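Side-chain contacts in Pre-mRNA-splicing factor SAD1 (Saccharomyces cerevisiae, PDB 4MSX), which promotes the assembly of newly synthesised U4 snRNA into the U4/U6 snRNP particle and is required for pre-mRNA splicing: residues T396-S401 and K471-Q476; Y411-N416 and E466-K471; T442-N447 and I453-I458. All blocks are in the same frame, centred on the assembly; numbering follows the deposited sequence.

In the fold
All three contacts lie in the ubiquitin-specific protease (USP) domain, in the C-terminal part of the chain. Following the chain, residues 396-401 open contact 1 and residues 411-416 open contact 2. The hairpin of contact 3, residues 442-447 with 453-458, closes first and is the innermost loop. Residues 466-471 then come back to 411-416 and close contact 2. Lys471 leads straight into 471-476, which closes contact 1 as the outermost loop. The loops nest and none cross. Together they tie strands 409-421, 438-446, 451-456 and 472-480 of one sheet to the loop before the last strand and to strand 397-399.

Contact 1: residues T396-S401 and K471-Q476; sequences TLVEFS and KETFIQ
Phe400 and Gln476 meet as ring and amide. The NE2 of Gln476 sits over the centre of one ring face, 3.1 Å above the plane of the Phe400 ring. Its nearest ring carbons are CE2 and CZ, with Gln476 NE2 3.2 Å from Phe400 CE2. The amide plane stands nearly upright on the ring, at 89°. The nitrogen therefore meets the ring and the amide does not lie flat on it. The two side chains approach from opposite directions, and the Gln476 chain is extended beyond CG. The amide is fixed by other partners. Its NE2 is hydrogen-bonded to Asn416 and its OE1 to Trp478 NE1. With one N-H used in this way, the other N-H is turned obliquely toward the ring.

The two segments belong to different sheets of the USP domain. Strand 397-399 pairs in parallel with strand 344-346. Strand 472-480 runs between strands 374-379 and 409-421 of the larger mixed sheet. No hydrogen bond crosses between the two segments, and side chains alone make the join.

The apolar part centres on the methyl of Thr473. Thr473 CG2 lies 3.9 Å from Val398 CB and 4.0 Å from Phe400 CE2. It approaches the ring obliquely. The torsion of Thr473 separates its two branches. OG1 is anti to the backbone N (chi1 -176°), and the methyl takes the place between the backbone N and the carbonyl carbon. The hydroxyl is hydrogen-bonded to Asn416 OD1, which also receives Gln476. Phe379 of strand 374-379 packs on Val398, Thr473 and Gln476. Leu413 of strand 409-421 touches both Phe400 and Gln476.

Contact 2: residues Y411-N416 and E466-K471; sequences YRLKAN and ELLFLK
Leu413 reaches across to Leu468, with its CD2 methyl 4.4 Å from Leu468 CD1. This is a light apolar touch between two branch ends. The CG of Leu413 lies anti to the backbone N (chi1 -178°), which carries the branch off strand 409-421 toward the loop. Trp452 of strand 451-456 packs on both leucines.

The polar half of the contact runs through one water. Asn416 ND2 stands 4.3 Å from Leu468 O, too far for a direct bond. The water between them accepts from Asn416 ND2 at 2.8 Å. It donates to Leu468 O at 2.8 Å and to Lys471 O at 2.9 Å. Leu468 O also takes the backbone N-H of Lys471, at 3.3 Å from Lys471 N, so a turn of the loop and the water share this oxygen. The other N-H of Asn416 is used as well, since ND2 is hydrogen-bonded to Gln443 OE1. Asn416 OD1 is engaged by strand 472-480, at Thr473.

The contact thus joins the loop before the last strand of the USP domain to strand 409-421 of its mixed sheet. One water accepts from the amide and donates to both carbonyls. It supplies one further bond to each of the three groups and bridges strand and loop where they do not bond directly.

Contact 3: residues T442-N447 and I453-I458; sequences TQLYDN and IEIDGI
Thr442 and Ile455 form one of the hydrogen-bonded pairs of a beta hairpin, strands 438-446 and 451-456 of the USP domain. The strand segments run antiparallel. Thr442 N binds Ile455 O at 3.1 Å, and Ile455 N binds Thr442 O at 2.7 Å. Leu444 pairs with Ile453 in the same way, through Leu444 N to Ile453 O and Ile453 N to Leu444 O. Between them lies the non-hydrogen-bonded pair Gln443 and Glu454.

The side chains of this middle pair lie alongside each other and point the same way. Glu454 CG lies anti to its backbone N (chi1 172°), while Gln443 CG stands beside its own N. Both chains are extended beyond CG. Gln443 NE2 donates to Glu454 OE1 over 2.9 Å, with an N-H...O angle of 160°. The carboxylate oxygen lies in the amide plane and offers its anti lone pair. The amide and carboxylate planes are 13° apart, nearly coplanar. On the other face Leu444 CD1 meets Ile455 CD1 at 3.7 Å. Leu200 of helix 189-203 covers these two side chains and Thr442.

Further out, other groups surround the polar pair. With Gln443 OE1 already taken by Asn416, NE2 is left facing Glu454, consistent with a fixed amide flip. Arg463 makes a salt bridge to Glu454 OE2, and Lys471 makes one to Glu454 OE1. Two positive groups thus meet the buried carboxylate and would probably keep it ionised. Glu454 OE1 is shared: besides Gln443 NE2, it has Lys471 NZ at 2.9 Å.

Contact 1: residues T396-S401 and K471-Q476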
# COMPACT_ATOMS: atom_id res chain seq x y z
N THR A 396 -5.08 24.19 -9.34
CA THR A 396 -5.85 24.09 -10.59
C THR A 396 -6.75 22.87 -10.52
O THR A 396 -6.31 21.77 -10.12
CB THR A 396 -4.92 24.01 -11.83
OG1 THR A 396 -4.05 25.15 -11.87
CG2 THR A 396 -5.71 23.94 -13.11
N LEU A 397 -8.01 23.05 -10.90
CA LEU A 397 -8.95 21.94 -10.89
C LEU A 397 -8.74 21.05 -12.10
O LEU A 397 -9.02 21.43 -13.25
CB LEU A 397 -10.38 22.45 -10.81
CG LEU A 397 -11.45 21.34 -10.83
CD1 LEU A 397 -11.23 20.42 -9.65
CD2 LEU A 397 -12.83 22.02 -10.76
N VAL A 398 -8.25 19.83 -11.85
CA VAL A 398 -8.01 18.88 -12.93
C VAL A 398 -9.24 18.00 -13.17
O VAL A 398 -9.69 17.22 -12.29
CB VAL A 398 -6.75 17.94 -12.64
CG1 VAL A 398 -6.58 16.94 -13.78
CG2 VAL A 398 -5.50 18.74 -12.47
N GLU A 399 -9.79 18.14 -14.37
CA GLU A 399 -11.00 17.42 -14.75
C GLU A 399 -10.70 16.11 -15.47
O GLU A 399 -9.90 16.08 -16.40
CB GLU A 399 -11.88 18.35 -15.61
CG GLU A 399 -12.28 19.53 -14.70
CD GLU A 399 -12.86 20.73 -15.39
OE1 GLU A 399 -13.21 21.68 -14.64
OE2 GLU A 399 -12.95 20.75 -16.64
N PHE A 400 -11.35 15.03 -15.05
CA PHE A 400 -11.13 13.75 -15.67
C PHE A 400 -12.38 12.91 -15.44
O PHE A 400 -13.14 13.17 -14.50
CB PHE A 400 -9.89 13.05 -15.08
CG PHE A 400 -9.98 12.86 -13.56
CD1 PHE A 400 -10.63 11.76 -13.05
CD2 PHE A 400 -9.42 13.79 -12.70
CE1 PHE A 400 -10.69 11.55 -11.63
CE2 PHE A 400 -9.49 13.63 -11.29
CZ PHE A 400 -10.14 12.48 -10.77
N SER A 401 -12.57 11.91 -16.27
CA SER A 401 -13.66 10.94 -16.09
C SER A 401 -13.00 9.61 -15.90
O SER A 401 -11.85 9.54 -15.46
CB SER A 401 -14.58 10.92 -17.34
OG SER A 401 -13.87 10.41 -18.47
N LYS A 471 -12.07 16.57 -5.83
CA LYS A 471 -10.99 16.68 -4.82
C LYS A 471 -9.66 16.84 -5.52
O LYS A 471 -9.53 16.54 -6.74
CB LYS A 471 -10.98 15.40 -3.96
CG LYS A 471 -12.25 15.27 -3.13
CD LYS A 471 -12.09 14.32 -1.95
CE LYS A 471 -13.35 14.29 -1.06
NZ LYS A 471 -13.35 13.18 -0.03
N GLU A 472 -8.64 17.26 -4.77
CA GLU A 472 -7.37 17.57 -5.40
C GLU A 472 -6.54 16.31 -5.72
O GLU A 472 -5.80 15.82 -4.83
CB GLU A 472 -6.59 18.47 -4.48
CG GLU A 472 -5.37 19.10 -5.12
CD GLU A 472 -4.55 19.94 -4.14
OE1 GLU A 472 -5.07 20.97 -3.65
OE2 GLU A 472 -3.37 19.59 -3.86
N THR A 473 -6.61 15.84 -6.97
CA THR A 473 -5.88 14.65 -7.40
C THR A 473 -4.37 14.93 -7.41
O THR A 473 -3.88 16.01 -7.83
CB THR A 473 -6.37 14.12 -8.78
OG1 THR A 473 -5.66 12.92 -9.07
CG2 THR A 473 -6.09 15.17 -9.93
N PHE A 474 -3.60 13.97 -6.90
CA PHE A 474 -2.14 14.10 -6.86
C PHE A 474 -1.48 12.98 -7.68
O PHE A 474 -0.55 13.23 -8.44
CB PHE A 474 -1.66 14.00 -5.39
CG PHE A 474 -0.17 14.14 -5.21
CD1 PHE A 474 0.47 15.35 -5.49
CD2 PHE A 474 0.58 13.08 -4.70
CE1 PHE A 474 1.84 15.49 -5.32
CE2 PHE A 474 1.97 13.22 -4.52
CZ PHE A 474 2.60 14.41 -4.81
N ILE A 475 -1.90 11.72 -7.46
CA ILE A 475 -1.42 10.60 -8.23
C ILE A 475 -2.59 9.75 -8.72
O ILE A 475 -3.55 9.54 -7.99
CB ILE A 475 -0.53 9.64 -7.33
CG1 ILE A 475 0.90 10.16 -7.26
CG2 ILE A 475 -0.54 8.20 -7.88
CD1 ILE A 475 1.67 9.48 -6.12
N GLN A 476 -2.49 9.25 -9.93
CA GLN A 476 -3.54 8.35 -10.45
C GLN A 476 -2.91 7.15 -11.07
O GLN A 476 -1.84 7.25 -11.66
CB GLN A 476 -4.40 9.02 -11.58
CG GLN A 476 -5.27 10.14 -11.00
CD GLN A 476 -6.08 10.84 -12.08
OE1 GLN A 476 -5.71 10.82 -13.28
NE2 GLN A 476 -7.20 11.43 -11.67

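Contact 2: residues Y411-N416 and E466-K471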
# COMPACT_ATOMS: atom_id res chain seq x y z
N TYR A 411 -7.42 3.65 -21.78
CA TYR A 411 -7.10 3.39 -20.36
C TYR A 411 -8.34 3.67 -19.51
O TYR A 411 -9.15 4.55 -19.86
CB TYR A 411 -6.00 4.39 -19.92
CG TYR A 411 -4.62 3.93 -20.29
CD1 TYR A 411 -4.04 4.29 -21.52
CD2 TYR A 411 -3.89 3.15 -19.41
CE1 TYR A 411 -2.77 3.86 -21.85
CE2 TYR A 411 -2.63 2.72 -19.72
CZ TYR A 411 -2.06 3.08 -20.92
OH TYR A 411 -0.81 2.63 -21.21
N ARG A 412 -8.46 2.99 -18.36
CA ARG A 412 -9.53 3.30 -17.43
C ARG A 412 -8.89 3.59 -16.05
O ARG A 412 -7.94 2.91 -15.69
CB ARG A 412 -10.45 2.08 -17.28
CG ARG A 412 -11.33 1.94 -18.54
CD ARG A 412 -12.60 1.13 -18.34
NE ARG A 412 -13.37 1.11 -19.59
CZ ARG A 412 -14.55 0.52 -19.76
NH1 ARG A 412 -15.13 -0.13 -18.75
NH2 ARG A 412 -15.15 0.57 -20.94
N LEU A 413 -9.45 4.54 -15.33
CA LEU A 413 -8.90 4.98 -14.03
C LEU A 413 -9.18 3.90 -12.99
O LEU A 413 -10.30 3.44 -12.88
CB LEU A 413 -9.58 6.27 -13.61
CG LEU A 413 -9.06 6.85 -12.29
CD1 LEU A 413 -7.56 7.29 -12.41
CD2 LEU A 413 -9.95 8.04 -11.93
N LYS A 414 -8.16 3.53 -12.21
CA LYS A 414 -8.28 2.47 -11.21
C LYS A 414 -7.97 2.96 -9.79
O LYS A 414 -8.45 2.39 -8.82
CB LYS A 414 -7.31 1.32 -11.54
CG LYS A 414 -7.64 0.53 -12.85
CD LYS A 414 -8.88 -0.39 -12.69
CE LYS A 414 -8.67 -1.45 -11.58
NZ LYS A 414 -7.52 -2.39 -11.81
N ALA A 415 -7.16 4.02 -9.67
CA ALA A 415 -6.81 4.53 -8.33
C ALA A 415 -6.55 6.02 -8.44
O ALA A 415 -6.00 6.50 -9.46
CB ALA A 415 -5.54 3.81 -7.82
N ASN A 416 -6.93 6.74 -7.38
CA ASN A 416 -6.81 8.20 -7.33
C ASN A 416 -6.33 8.59 -5.92
O ASN A 416 -7.04 8.33 -4.95
CB ASN A 416 -8.19 8.80 -7.65
CG ASN A 416 -8.14 10.33 -7.84
OD1 ASN A 416 -7.27 10.84 -8.51
ND2 ASN A 416 -9.06 11.04 -7.20
N GLU A 466 -18.28 10.01 -11.13
CA GLU A 466 -18.28 11.25 -11.94
C GLU A 466 -17.87 12.44 -11.11
O GLU A 466 -17.52 13.47 -11.67
CB GLU A 466 -19.64 11.53 -12.65
CG GLU A 466 -20.87 10.96 -11.99
CD GLU A 466 -21.11 9.52 -12.40
OE1 GLU A 466 -20.86 8.60 -11.56
OE2 GLU A 466 -21.51 9.30 -13.57
N LEU A 467 -17.87 12.32 -9.78
CA LEU A 467 -17.51 13.43 -8.92
C LEU A 467 -16.10 13.32 -8.31
O LEU A 467 -15.67 14.21 -7.56
CB LEU A 467 -18.56 13.61 -7.83
CG LEU A 467 -20.00 13.74 -8.39
CD1 LEU A 467 -20.97 13.86 -7.23
CD2 LEU A 467 -20.11 14.94 -9.36
N LEU A 468 -15.37 12.25 -8.64
CA LEU A 468 -14.03 12.05 -8.02
C LEU A 468 -13.14 13.26 -8.25
O LEU A 468 -12.44 13.71 -7.35
CB LEU A 468 -13.35 10.81 -8.63
CG LEU A 468 -13.95 9.46 -8.28
CD1 LEU A 468 -13.11 8.33 -8.89
CD2 LEU A 468 -14.09 9.33 -6.77
N PHE A 469 -13.22 13.85 -9.44
CA PHE A 469 -12.29 14.92 -9.77
C PHE A 469 -12.51 16.16 -8.96
O PHE A 469 -11.68 17.04 -8.96
CB PHE A 469 -12.35 15.27 -11.25
CG PHE A 469 -13.56 16.11 -11.61
CD1 PHE A 469 -14.76 15.49 -11.94
CD2 PHE A 469 -13.49 17.51 -11.56
CE1 PHE A 469 -15.91 16.27 -12.28
CE2 PHE A 469 -14.66 18.32 -11.90
CZ PHE A 469 -15.85 17.68 -12.21
N LEU A 470 -13.59 16.26 -8.19
CA LEU A 470 -13.74 17.50 -7.38
C LEU A 470 -12.69 17.66 -6.27
O LEU A 470 -12.46 18.77 -5.82
CB LEU A 470 -15.12 17.55 -6.74
CG LEU A 470 -16.20 17.74 -7.81
CD1 LEU A 470 -17.52 17.65 -7.12
CD2 LEU A 470 -15.99 19.12 -8.49
N LYS A 471 -12.07 16.57 -5.83
CA LYS A 471 -10.99 16.68 -4.82
C LYS A 471 -9.66 16.84 -5.52
O LYS A 471 -9.53 16.54 -6.74
CB LYS A 471 -10.98 15.40 -3.96
CG LYS A 471 -12.25 15.27 -3.13
CD LYS A 471 -12.09 14.32 -1.95
CE LYS A 471 -13.35 14.29 -1.06
NZ LYS A 471 -13.35 13.18 -0.03
O HOH W 1 -9.60 13.81 -7.56

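Contact 3: residues T442-N447 and I453-I458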
# COMPACT_ATOMS: atom_id res chain seq x y z
N THR A 442 -6.96 7.78 -0.27
CA THR A 442 -6.79 6.91 -1.45
C THR A 442 -8.15 6.43 -1.87
O THR A 442 -8.90 5.93 -1.05
CB THR A 442 -5.88 5.70 -1.10
OG1 THR A 442 -4.68 6.20 -0.53
CG2 THR A 442 -5.53 4.82 -2.36
N GLN A 443 -8.46 6.58 -3.17
CA GLN A 443 -9.72 6.07 -3.70
C GLN A 443 -9.39 4.95 -4.65
O GLN A 443 -8.49 5.10 -5.50
CB GLN A 443 -10.43 7.18 -4.50
CG GLN A 443 -10.75 8.35 -3.58
CD GLN A 443 -11.23 9.60 -4.32
OE1 GLN A 443 -10.93 9.82 -5.51
NE2 GLN A 443 -11.96 10.46 -3.58
N LEU A 444 -10.10 3.83 -4.52
CA LEU A 444 -9.75 2.66 -5.32
C LEU A 444 -10.97 2.09 -5.99
O LEU A 444 -12.03 2.00 -5.37
CB LEU A 444 -9.20 1.52 -4.41
CG LEU A 444 -7.91 1.95 -3.66
CD1 LEU A 444 -7.49 0.85 -2.64
CD2 LEU A 444 -6.78 2.18 -4.66
N TYR A 445 -10.78 1.58 -7.19
CA TYR A 445 -11.93 1.11 -8.00
C TYR A 445 -12.04 -0.38 -7.90
O TYR A 445 -11.06 -1.09 -8.08
CB TYR A 445 -11.74 1.49 -9.47
CG TYR A 445 -13.01 1.16 -10.30
CD1 TYR A 445 -14.21 1.82 -10.05
CD2 TYR A 445 -12.98 0.20 -11.29
CE1 TYR A 445 -15.38 1.53 -10.81
CE2 TYR A 445 -14.16 -0.09 -12.07
CZ TYR A 445 -15.33 0.59 -11.80
OH TYR A 445 -16.46 0.31 -12.51
N ASP A 446 -13.26 -0.86 -7.63
CA ASP A 446 -13.53 -2.30 -7.67
C ASP A 446 -14.36 -2.64 -8.92
O ASP A 446 -15.51 -2.26 -9.00
CB ASP A 446 -14.34 -2.73 -6.45
CG ASP A 446 -14.89 -4.19 -6.59
OD1 ASP A 446 -14.33 -5.01 -7.34
OD2 ASP A 446 -15.91 -4.48 -5.93
N ASN A 447 -13.72 -3.31 -9.87
CA ASN A 447 -14.30 -3.74 -11.16
C ASN A 447 -15.57 -4.57 -11.00
O ASN A 447 -16.45 -4.54 -11.85
CB ASN A 447 -13.32 -4.70 -11.86
CG ASN A 447 -12.25 -3.97 -12.63
OD1 ASN A 447 -12.48 -2.85 -13.09
ND2 ASN A 447 -11.08 -4.59 -12.77
N ILE A 453 -14.15 3.09 -3.75
CA ILE A 453 -14.10 3.11 -2.30
C ILE A 453 -12.99 4.06 -1.89
O ILE A 453 -11.85 3.88 -2.34
CB ILE A 453 -13.73 1.71 -1.75
CG1 ILE A 453 -14.70 0.64 -2.24
CG2 ILE A 453 -13.66 1.74 -0.23
CD1 ILE A 453 -16.13 0.87 -1.82
N GLU A 454 -13.33 5.02 -1.04
CA GLU A 454 -12.36 5.99 -0.55
C GLU A 454 -11.87 5.57 0.83
O GLU A 454 -12.65 5.43 1.76
CB GLU A 454 -12.99 7.37 -0.46
CG GLU A 454 -12.11 8.42 0.22
CD GLU A 454 -12.80 9.81 0.25
OE1 GLU A 454 -13.01 10.39 -0.83
OE2 GLU A 454 -13.14 10.28 1.35
N ILE A 455 -10.57 5.43 0.97
CA ILE A 455 -10.00 4.98 2.25
C ILE A 455 -9.29 6.17 2.87
O ILE A 455 -8.31 6.67 2.34
CB ILE A 455 -9.07 3.81 2.00
CG1 ILE A 455 -9.89 2.72 1.31
CG2 ILE A 455 -8.44 3.35 3.33
CD1 ILE A 455 -9.14 1.69 0.54
N ASP A 456 -9.82 6.64 3.99
CA ASP A 456 -9.25 7.82 4.69
C ASP A 456 -8.97 7.36 6.14
O ASP A 456 -9.88 7.19 6.94
CB ASP A 456 -10.27 8.99 4.61
CG ASP A 456 -9.84 10.23 5.41
OD1 ASP A 456 -8.73 10.24 6.01
OD2 ASP A 456 -10.62 11.21 5.40
N GLY A 457 -7.72 7.06 6.47
CA GLY A 457 -7.45 6.46 7.79
C GLY A 457 -8.11 5.10 7.85
O GLY A 457 -7.97 4.31 6.91
N ILE A 458 -8.85 4.77 8.91
CA ILE A 458 -9.52 3.47 8.93
C ILE A 458 -10.92 3.51 8.32
O ILE A 458 -11.54 2.46 8.18
CB ILE A 458 -9.65 2.87 10.37
CG1 ILE A 458 -10.49 3.76 11.27
CG2 ILE A 458 -8.31 2.73 10.99
CD1 ILE A 458 -11.04 3.01 12.48